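Local coordinates for protein putative dehydratase (Salmonella enterica subsp. enterica serovar Enteritidis, PDB 3TW9) that catalyses in vitro, with low activity and one magnesium ion per subunit, the dehydration of D-gluconate to 2-dehydro-3-deoxy-D-gluconate, at residues 318-323 / 334-339; 119-124 / 322-327; 36-41 / 68-73. All blocks are in the same frame, centred on the assembly; numbering follows the deposited sequence.

Contact 1: residues 318-323 / 334-339; sequences DYIRCH and RKLAVY
Leu-336 reaches from helix 330-342 to strand 319-320 and the loop that follows it, meeting Ile-320 and Cys-322; all three residues are buried, and the contact between the segments is entirely apolar. Both delta methyls of the leucine take part. CD2 does most of the touching, lying 4.0 Å from Ile-320 CG1, while CD1 approaches the same CG1 at 4.2 Å. The two side chains run at a slant to each other. In Ile-320, CG1 is anti to the backbone N (chi1 -171°) and chi2 of 64° turns CD1 aside, so CG1 does the touching. Leu-336 likewise holds CG anti to its own N (chi1 170°), which points its branched end at Ile-320 and Cys-322.

The second component is a sulfur-methyl contact. Cys-322, two residues further along and on the same side of the chain, brings SG to 3.8 Å from Leu-336 CD2, so that one methyl is shared between the isoleucine and the thiol. Arg-321, between them, sends its guanidinium the other way, toward the active site, where it is assigned to substrate binding and forms salt bridges with the magnesium ligand Glu-274 and with Glu-377.

The arrangement is the inner packing of a beta-alpha-beta unit, strand 319-320, helix 330-342 and strand 346-347, in the barrel domain of this enolase-superfamily enzyme. Strand 319-320 lies between parallel strands 296-298 and 346-347. Leu-336 also packs on Trp-308 and Ile-312 of helix 305-313, while Lys-335, Val-338 and Tyr-339 of its helix meet the second subunit.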
loop_
_atom_site.group_PDB
_atom_site.type_symbol
_atom_site.label_atom_id
_atom_site.label_comp_id
_atom_site.label_asym_id
_atom_site.label_seq_id
_atom_site.Cartn_x
_atom_site.Cartn_y
_atom_site.Cartn_z
ATOM N N ASP C 318 -5.253 4.368 16.752
ATOM C CA ASP C 318 -5.471 2.945 16.562
ATOM C C ASP C 318 -6.439 2.643 15.399
ATOM O O ASP C 318 -6.446 1.537 14.882
ATOM C CB ASP C 318 -6.077 2.411 17.842
ATOM C CG ASP C 318 -5.223 2.724 19.027
ATOM O OD1 ASP C 318 -4.059 2.219 19.031
ATOM O OD2 ASP C 318 -5.687 3.488 19.879
ATOM N N TYR C 319 -7.210 3.641 14.986
ATOM C CA TYR C 319 -8.125 3.537 13.840
ATOM C C TYR C 319 -8.068 4.789 12.989
ATOM O O TYR C 319 -8.118 5.902 13.526
ATOM C CB TYR C 319 -9.600 3.330 14.283
ATOM C CG TYR C 319 -9.789 2.110 15.084
ATOM C CD1 TYR C 319 -10.157 0.901 14.448
ATOM C CD2 TYR C 319 -9.633 2.125 16.486
ATOM C CE1 TYR C 319 -10.345 -0.244 15.190
ATOM C CE2 TYR C 319 -9.809 0.951 17.234
ATOM C CZ TYR C 319 -10.168 -0.215 16.569
ATOM O OH TYR C 319 -10.354 -1.380 17.289
ATOM N N ILE C 320 -8.044 4.596 11.671
ATOM C CA ILE C 320 -8.146 5.723 10.709
ATOM C C ILE C 320 -9.590 5.845 10.144
ATOM O O ILE C 320 -10.158 4.855 9.725
ATOM C CB ILE C 320 -7.019 5.633 9.623
ATOM C CG1 ILE C 320 -6.927 6.896 8.734
ATOM C CG2 ILE C 320 -7.026 4.345 8.813
ATOM C CD1 ILE C 320 -6.530 8.160 9.495
ATOM N N ARG C 321 -10.131 7.061 10.161
ATOM C CA ARG C 321 -11.571 7.319 9.972
ATOM C C ARG C 321 -11.891 8.084 8.709
ATOM O O ARG C 321 -12.972 8.642 8.612
ATOM C CB ARG C 321 -12.104 8.121 11.179
ATOM C CG ARG C 321 -12.133 7.362 12.540
ATOM C CD ARG C 321 -13.384 6.488 12.628
ATOM N NE ARG C 321 -14.607 7.293 12.642
ATOM C CZ ARG C 321 -15.758 7.023 12.000
ATOM N NH1 ARG C 321 -15.897 5.968 11.189
ATOM N NH2 ARG C 321 -16.789 7.852 12.178
ATOM N N CYS C 322 -10.976 8.133 7.741
ATOM C CA CYS C 322 -11.187 9.047 6.594
ATOM C C CYS C 322 -12.454 8.714 5.829
ATOM O O CYS C 322 -12.902 7.553 5.766
ATOM C CB CYS C 322 -9.993 9.052 5.640
ATOM S SG CYS C 322 -8.474 9.573 6.493
ATOM N N HIS C 323 -13.040 9.777 5.323
ATOM C CA HIS C 323 -14.127 9.711 4.368
ATOM C C HIS C 323 -13.450 9.462 3.024
ATOM O O HIS C 323 -12.745 10.337 2.513
ATOM C CB HIS C 323 -14.914 11.061 4.451
ATOM C CG HIS C 323 -16.245 11.039 3.766
ATOM N ND1 HIS C 323 -17.429 11.034 4.468
ATOM C CD2 HIS C 323 -16.587 11.059 2.456
ATOM C CE1 HIS C 323 -18.445 11.043 3.621
ATOM N NE2 HIS C 323 -17.964 11.054 2.392
ATOM N N ARG C 334 -6.704 2.926 -0.355
ATOM C CA ARG C 334 -6.001 1.650 -0.353
ATOM C C ARG C 334 -4.561 1.825 0.139
ATOM O O ARG C 334 -4.073 1.032 0.961
ATOM C CB ARG C 334 -6.011 1.046 -1.769
ATOM C CG ARG C 334 -6.361 -0.407 -1.811
ATOM C CD ARG C 334 -5.183 -1.273 -1.500
ATOM N NE ARG C 334 -5.571 -2.357 -0.607
ATOM C CZ ARG C 334 -5.000 -3.558 -0.563
ATOM N NH1 ARG C 334 -3.996 -3.877 -1.370
ATOM N NH2 ARG C 334 -5.453 -4.448 0.302
ATOM N N LYS C 335 -3.897 2.870 -0.339
ATOM C CA LYS C 335 -2.513 3.165 0.074
ATOM C C LYS C 335 -2.461 3.467 1.555
ATOM O O LYS C 335 -1.554 2.994 2.250
ATOM C CB LYS C 335 -1.908 4.309 -0.739
ATOM C CG LYS C 335 -1.684 3.921 -2.172
ATOM C CD LYS C 335 -1.020 5.043 -2.920
ATOM C CE LYS C 335 -1.002 4.701 -4.403
ATOM N NZ LYS C 335 -0.767 5.943 -5.198
ATOM N N LEU C 336 -3.473 4.202 2.034
ATOM C CA LEU C 336 -3.546 4.583 3.430
ATOM C C LEU C 336 -3.834 3.346 4.304
ATOM O O LEU C 336 -3.253 3.188 5.369
ATOM C CB LEU C 336 -4.635 5.645 3.595
ATOM C CG LEU C 336 -5.082 6.071 4.997
ATOM C CD1 LEU C 336 -3.890 6.463 5.873
ATOM C CD2 LEU C 336 -6.017 7.248 4.818
ATOM N N ALA C 337 -4.726 2.476 3.836
ATOM C CA ALA C 337 -5.044 1.215 4.536
ATOM C C ALA C 337 -3.773 0.374 4.711
ATOM O O ALA C 337 -3.501 -0.143 5.786
ATOM C CB ALA C 337 -6.083 0.423 3.736
ATOM N N VAL C 338 -2.989 0.279 3.643
ATOM C CA VAL C 338 -1.690 -0.416 3.659
ATOM C C VAL C 338 -0.667 0.271 4.578
ATOM O O VAL C 338 0.017 -0.396 5.358
ATOM C CB VAL C 338 -1.113 -0.569 2.205
ATOM C CG1 VAL C 338 0.363 -0.964 2.240
ATOM C CG2 VAL C 338 -1.938 -1.575 1.384
ATOM N N TYR C 339 -0.587 1.604 4.529
ATOM C CA TYR C 339 0.362 2.342 5.389
ATOM C C TYR C 339 -0.033 2.086 6.863
ATOM O O TYR C 339 0.799 1.794 7.692
ATOM C CB TYR C 339 0.337 3.856 5.054
ATOM C CG TYR C 339 1.595 4.587 5.513
ATOM C CD1 TYR C 339 2.678 4.687 4.674
ATOM C CD2 TYR C 339 1.683 5.159 6.786
ATOM C CE1 TYR C 339 3.847 5.317 5.076
ATOM C CE2 TYR C 339 2.854 5.818 7.206
ATOM C CZ TYR C 339 3.929 5.892 6.320
ATOM O OH TYR C 339 5.124 6.501 6.669
#

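Contact 2: residues 119-124 / 322-327; sequences VDMALW and CHVSTI
Met-121 buries more surface here than any other residue, and it does so with the end of its side chain: CE lies 3.8 Å from Val-324 CG1. The side chain leaves helix 110-131 with CG anti to the carbonyl carbon (chi1 -69°) and is extended from there on, which carries the terminal methyl across to the loop that follows strand 319-320.

Val-324 answers with a single methyl. CG1, anti to the backbone N (chi1 172°), faces Met-121 CE, and the two side chains meet at a slant. Beyond this pair, Val-324 packs against Asn-363 and Leu-366 of helix 357-369, the helix whose Ala-362 also touches Met-121.

Ser-325 contributes its backbone and CB. Met-121 CE is 4.2 Å from Ser-325 N and 4.3 Å from Ser-325 CB, so the methyl rests against the middle of a short turn, in which Thr-326 N hydrogen-bonds to His-323 O at 2.8 Å. The serine hydroxyl has a weak hydrogen bond to Asn-114, on the same helix as Met-121.

The contact joins the N-terminal capping domain to a loop at the end of a barrel strand, close to His-350 of the substrate site. No hydrogen bond or salt bridge links the two segments; their meeting depends on methyl packing and fit, with directional bonds such as those of Thr-326 to Asn-113 and Asn-114 supplied alongside.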
loop_
_atom_site.group_PDB
_atom_site.type_symbol
_atom_site.label_atom_id
_atom_site.label_comp_id
_atom_site.label_asym_id
_atom_site.label_seq_id
_atom_site.Cartn_x
_atom_site.Cartn_y
_atom_site.Cartn_z
ATOM N N VAL C 119 -14.063 10.160 -10.170
ATOM C CA VAL C 119 -13.351 9.575 -11.266
ATOM C C VAL C 119 -12.635 8.277 -10.883
ATOM O O VAL C 119 -12.800 7.264 -11.550
ATOM C CB VAL C 119 -12.333 10.617 -11.828
ATOM C CG1 VAL C 119 -11.396 9.994 -12.835
ATOM C CG2 VAL C 119 -13.070 11.838 -12.411
ATOM N N ASP C 120 -11.849 8.307 -9.796
ATOM C CA ASP C 120 -11.049 7.158 -9.395
ATOM C C ASP C 120 -11.910 5.921 -9.133
ATOM O O ASP C 120 -11.608 4.817 -9.625
ATOM C CB ASP C 120 -10.221 7.507 -8.149
ATOM C CG ASP C 120 -9.310 6.389 -7.729
ATOM O OD1 ASP C 120 -8.287 6.185 -8.397
ATOM O OD2 ASP C 120 -9.658 5.693 -6.747
ATOM N N MET C 121 -12.967 6.110 -8.357
ATOM C CA MET C 121 -13.886 5.016 -8.022
ATOM C C MET C 121 -14.552 4.464 -9.295
ATOM O O MET C 121 -14.641 3.245 -9.464
ATOM C CB MET C 121 -14.960 5.464 -7.036
ATOM C CG MET C 121 -14.503 5.770 -5.638
ATOM S SD MET C 121 -15.950 5.823 -4.606
ATOM C CE MET C 121 -15.225 6.454 -3.099
ATOM N N ALA C 122 -14.993 5.357 -10.189
ATOM C CA ALA C 122 -15.601 4.927 -11.472
ATOM C C ALA C 122 -14.637 4.092 -12.280
ATOM O O ALA C 122 -15.017 3.095 -12.852
ATOM C CB ALA C 122 -16.058 6.125 -12.281
ATOM N N LEU C 123 -13.362 4.485 -12.299
ATOM C CA LEU C 123 -12.352 3.713 -13.035
ATOM C C LEU C 123 -12.119 2.326 -12.433
ATOM O O LEU C 123 -11.955 1.353 -13.176
ATOM C CB LEU C 123 -11.017 4.466 -13.120
ATOM C CG LEU C 123 -11.070 5.798 -13.873
ATOM C CD1 LEU C 123 -9.716 6.488 -13.851
ATOM C CD2 LEU C 123 -11.520 5.626 -15.326
ATOM N N TRP C 124 -12.125 2.237 -11.102
ATOM C CA TRP C 124 -12.014 0.932 -10.422
ATOM C C TRP C 124 -13.212 0.043 -10.775
ATOM O O TRP C 124 -13.042 -1.142 -11.029
ATOM C CB TRP C 124 -11.873 1.096 -8.900
ATOM C CG TRP C 124 -10.444 1.355 -8.489
ATOM C CD1 TRP C 124 -9.912 2.548 -8.071
ATOM C CD2 TRP C 124 -9.360 0.408 -8.499
ATOM N NE1 TRP C 124 -8.571 2.395 -7.795
ATOM C CE2 TRP C 124 -8.204 1.093 -8.066
ATOM C CE3 TRP C 124 -9.256 -0.957 -8.831
ATOM C CZ2 TRP C 124 -6.943 0.457 -7.961
ATOM C CZ3 TRP C 124 -8.004 -1.593 -8.723
ATOM C CH2 TRP C 124 -6.869 -0.879 -8.286
ATOM N N CYS C 322 -10.976 8.133 7.741
ATOM C CA CYS C 322 -11.187 9.047 6.594
ATOM C C CYS C 322 -12.454 8.714 5.829
ATOM O O CYS C 322 -12.902 7.553 5.766
ATOM C CB CYS C 322 -9.993 9.052 5.640
ATOM S SG CYS C 322 -8.474 9.573 6.493
ATOM N N HIS C 323 -13.040 9.777 5.323
ATOM C CA HIS C 323 -14.127 9.711 4.368
ATOM C C HIS C 323 -13.450 9.462 3.024
ATOM O O HIS C 323 -12.745 10.337 2.513
ATOM C CB HIS C 323 -14.914 11.061 4.451
ATOM C CG HIS C 323 -16.245 11.039 3.766
ATOM N ND1 HIS C 323 -17.429 11.034 4.468
ATOM C CD2 HIS C 323 -16.587 11.059 2.456
ATOM C CE1 HIS C 323 -18.445 11.043 3.621
ATOM N NE2 HIS C 323 -17.964 11.054 2.392
ATOM N N VAL C 324 -13.636 8.258 2.463
ATOM C CA VAL C 324 -12.852 7.788 1.302
ATOM C C VAL C 324 -12.843 8.748 0.104
ATOM O O VAL C 324 -11.748 9.032 -0.495
ATOM C CB VAL C 324 -13.256 6.349 0.872
ATOM C CG1 VAL C 324 -12.570 5.956 -0.438
ATOM C CG2 VAL C 324 -12.880 5.361 1.985
ATOM N N SER C 325 -14.029 9.266 -0.234
ATOM C CA SER C 325 -14.093 10.201 -1.356
ATOM C C SER C 325 -13.354 11.510 -1.064
ATOM O O SER C 325 -12.827 12.143 -1.981
ATOM C CB SER C 325 -15.522 10.497 -1.796
ATOM O OG SER C 325 -16.239 11.177 -0.771
ATOM N N THR C 326 -13.302 11.871 0.212
ATOM C CA THR C 326 -12.736 13.143 0.669
ATOM C C THR C 326 -11.170 13.097 0.779
ATOM O O THR C 326 -10.539 14.125 0.934
ATOM C CB THR C 326 -13.509 13.623 1.939
ATOM O OG1 THR C 326 -14.918 13.667 1.618
ATOM C CG2 THR C 326 -13.092 15.014 2.375
ATOM N N ILE C 327 -10.585 11.907 0.663
ATOM C CA ILE C 327 -9.131 11.764 0.467
ATOM C C ILE C 327 -8.796 11.347 -0.973
ATOM O O ILE C 327 -7.651 11.053 -1.286
ATOM C CB ILE C 327 -8.472 10.816 1.512
ATOM C CG1 ILE C 327 -9.064 9.397 1.443
ATOM C CG2 ILE C 327 -8.613 11.420 2.918
ATOM C CD1 ILE C 327 -8.295 8.360 2.233
#

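Contact 3: residues 36-41 / 68-73; sequences TILTAP and QRIFAV
This is an apolar, partly buried contact within the N-terminal domain, where strand 31-39 packs against the first turn of helix 70-85. Leu-38 carries it, dividing its two methyls between neighbouring residues of the helix. CD2 lies 3.7 Å from Ile-70 CG1, the two side chains running past each other in opposite senses. CD1 sits obliquely to the Phe-71 ring, 3.7 Å from both Phe-71 CD1 and Phe-71 CE1.

Phe-71 leaves the backbone pointing away from the strand; with CG anti to the carbonyl carbon (chi1 -63°), its ring swings back to Leu-38. Ile-70 CG2 lies 4.0 Å above the centre of one face of that ring, so the two helix residues are packed on each other as well as on the leucine.

In the mandelate racemase/muconate lactonizing enzyme family, a three-stranded antiparallel sheet followed by helices makes up this capping domain. Here the strands are 31-39, 46-53 and 59-63, and Ala-47 of the middle one touches both Leu-38 and Ile-70. Just ahead of the helix, Arg-69 at the N-cap position turns its guanidinium back, NH1 hydrogen-bonding to Gln-68 O at 2.9 Å. Gln-68 is assigned to the substrate site; here its NE2 hydrogen-bonds a glycerol, probably from the crystallisation liquor.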
loop_
_atom_site.group_PDB
_atom_site.type_symbol
_atom_site.label_atom_id
_atom_site.label_comp_id
_atom_site.label_asym_id
_atom_site.label_seq_id
_atom_site.Cartn_x
_atom_site.Cartn_y
_atom_site.Cartn_z
ATOM N N THR C 36 -21.597 14.351 -13.887
ATOM C CA THR C 36 -21.885 14.420 -12.471
ATOM C C THR C 36 -23.381 14.344 -12.305
ATOM O O THR C 36 -24.105 15.212 -12.783
ATOM C CB THR C 36 -21.397 15.722 -11.827
ATOM O OG1 THR C 36 -20.012 15.880 -12.098
ATOM C CG2 THR C 36 -21.577 15.674 -10.311
ATOM N N ILE C 37 -23.828 13.296 -11.626
ATOM C CA ILE C 37 -25.234 13.139 -11.261
ATOM C C ILE C 37 -25.463 13.620 -9.846
ATOM O O ILE C 37 -24.849 13.109 -8.896
ATOM C CB ILE C 37 -25.691 11.655 -11.429
ATOM C CG1 ILE C 37 -25.402 11.178 -12.861
ATOM C CG2 ILE C 37 -27.185 11.483 -11.054
ATOM C CD1 ILE C 37 -25.236 9.651 -13.007
ATOM N N LEU C 38 -26.319 14.630 -9.700
ATOM C CA LEU C 38 -26.672 15.149 -8.394
ATOM C C LEU C 38 -28.063 14.670 -7.957
ATOM O O LEU C 38 -29.064 14.928 -8.628
ATOM C CB LEU C 38 -26.617 16.674 -8.386
ATOM C CG LEU C 38 -25.249 17.369 -8.538
ATOM C CD1 LEU C 38 -25.468 18.841 -8.282
ATOM C CD2 LEU C 38 -24.237 16.848 -7.555
ATOM N N THR C 39 -28.126 13.993 -6.821
ATOM C CA THR C 39 -29.394 13.383 -6.363
ATOM C C THR C 39 -29.440 13.320 -4.828
ATOM O O THR C 39 -28.407 13.179 -4.177
ATOM C CB THR C 39 -29.609 11.970 -7.017
ATOM O OG1 THR C 39 -30.904 11.450 -6.673
ATOM C CG2 THR C 39 -28.508 10.965 -6.604
ATOM N N ALA C 40 -30.628 13.440 -4.243
ATOM C CA ALA C 40 -30.746 13.347 -2.785
ATOM C C ALA C 40 -31.897 12.416 -2.317
ATOM O O ALA C 40 -32.786 12.869 -1.597
ATOM C CB ALA C 40 -30.931 14.732 -2.197
ATOM N N PRO C 41 -31.877 11.127 -2.717
ATOM C CA PRO C 41 -32.997 10.234 -2.348
ATOM C C PRO C 41 -33.185 10.009 -0.849
ATOM O O PRO C 41 -34.304 9.690 -0.397
ATOM C CB PRO C 41 -32.619 8.906 -3.026
ATOM C CG PRO C 41 -31.600 9.245 -4.028
ATOM C CD PRO C 41 -30.839 10.385 -3.444
ATOM N N GLN C 68 -21.978 19.226 1.821
ATOM C CA GLN C 68 -22.100 20.662 2.113
ATOM C C GLN C 68 -21.613 21.561 0.971
ATOM O O GLN C 68 -21.891 22.763 0.981
ATOM C CB GLN C 68 -21.399 21.019 3.413
ATOM C CG GLN C 68 -21.966 20.321 4.657
ATOM C CD GLN C 68 -21.305 18.978 4.961
ATOM O OE1 GLN C 68 -20.587 18.427 4.149
ATOM N NE2 GLN C 68 -21.579 18.446 6.149
ATOM N N ARG C 69 -20.894 20.992 0.006
ATOM C CA ARG C 69 -20.369 21.789 -1.116
ATOM C C ARG C 69 -20.653 21.120 -2.447
ATOM O O ARG C 69 -19.924 21.304 -3.420
ATOM C CB ARG C 69 -18.876 22.137 -0.931
ATOM C CG ARG C 69 -18.573 23.085 0.238
ATOM C CD ARG C 69 -19.071 24.514 0.029
ATOM N NE ARG C 69 -18.724 25.409 1.137
ATOM C CZ ARG C 69 -19.393 25.524 2.291
ATOM N NH1 ARG C 69 -20.498 24.824 2.513
ATOM N NH2 ARG C 69 -18.969 26.374 3.228
ATOM N N ILE C 70 -21.762 20.372 -2.499
ATOM C CA ILE C 70 -22.071 19.553 -3.646
ATOM C C ILE C 70 -22.029 20.257 -5.003
ATOM O O ILE C 70 -21.546 19.678 -5.956
ATOM C CB ILE C 70 -23.417 18.758 -3.447
ATOM C CG1 ILE C 70 -23.302 17.349 -4.027
ATOM C CG2 ILE C 70 -24.624 19.495 -4.044
ATOM C CD1 ILE C 70 -22.414 16.426 -3.233
ATOM N N PHE C 71 -22.498 21.517 -5.074
ATOM C CA PHE C 71 -22.542 22.231 -6.362
ATOM C C PHE C 71 -21.152 22.639 -6.820
ATOM O O PHE C 71 -20.875 22.634 -8.007
ATOM C CB PHE C 71 -23.490 23.444 -6.324
ATOM C CG PHE C 71 -24.920 23.086 -6.075
ATOM C CD1 PHE C 71 -25.599 22.255 -6.965
ATOM C CD2 PHE C 71 -25.604 23.621 -4.998
ATOM C CE1 PHE C 71 -26.943 21.926 -6.758
ATOM C CE2 PHE C 71 -26.948 23.306 -4.783
ATOM C CZ PHE C 71 -27.612 22.454 -5.661
ATOM N N ALA C 72 -20.273 22.947 -5.863
ATOM C CA ALA C 72 -18.871 23.241 -6.172
ATOM C C ALA C 72 -18.085 22.001 -6.635
ATOM O O ALA C 72 -17.222 22.091 -7.529
ATOM C CB ALA C 72 -18.184 23.951 -4.975
ATOM N N VAL C 73 -18.402 20.849 -6.044
ATOM C CA VAL C 73 -17.894 19.562 -6.524
ATOM C C VAL C 73 -18.301 19.295 -7.987
ATOM O O VAL C 73 -17.462 18.930 -8.809
ATOM C CB VAL C 73 -18.328 18.412 -5.597
ATOM C CG1 VAL C 73 -17.903 17.040 -6.190
ATOM C CG2 VAL C 73 -17.719 18.615 -4.196
#

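From the N terminus, contact 3 closes first: strand 31-39 meets the start of helix 70-85 after the chain has run through the two further strands of the capping-domain sheet. After helices 70-85 and 93-101 the chain enters helix 110-131, which opens contact 2, a long closure completed only at 322-327, after much of the barrel. Contact 1 begins at 318-323, before that closure, and ends at 334-339, so contacts 1 and 2 cross and share Cys-322 and His-323. They also touch directly, Leu-336 CD2 lying 3.6 Å from Ile-327 CD1. Contact 3 stays within the capping domain, contact 1 within the barrel, and contact 2 ties the two domains together.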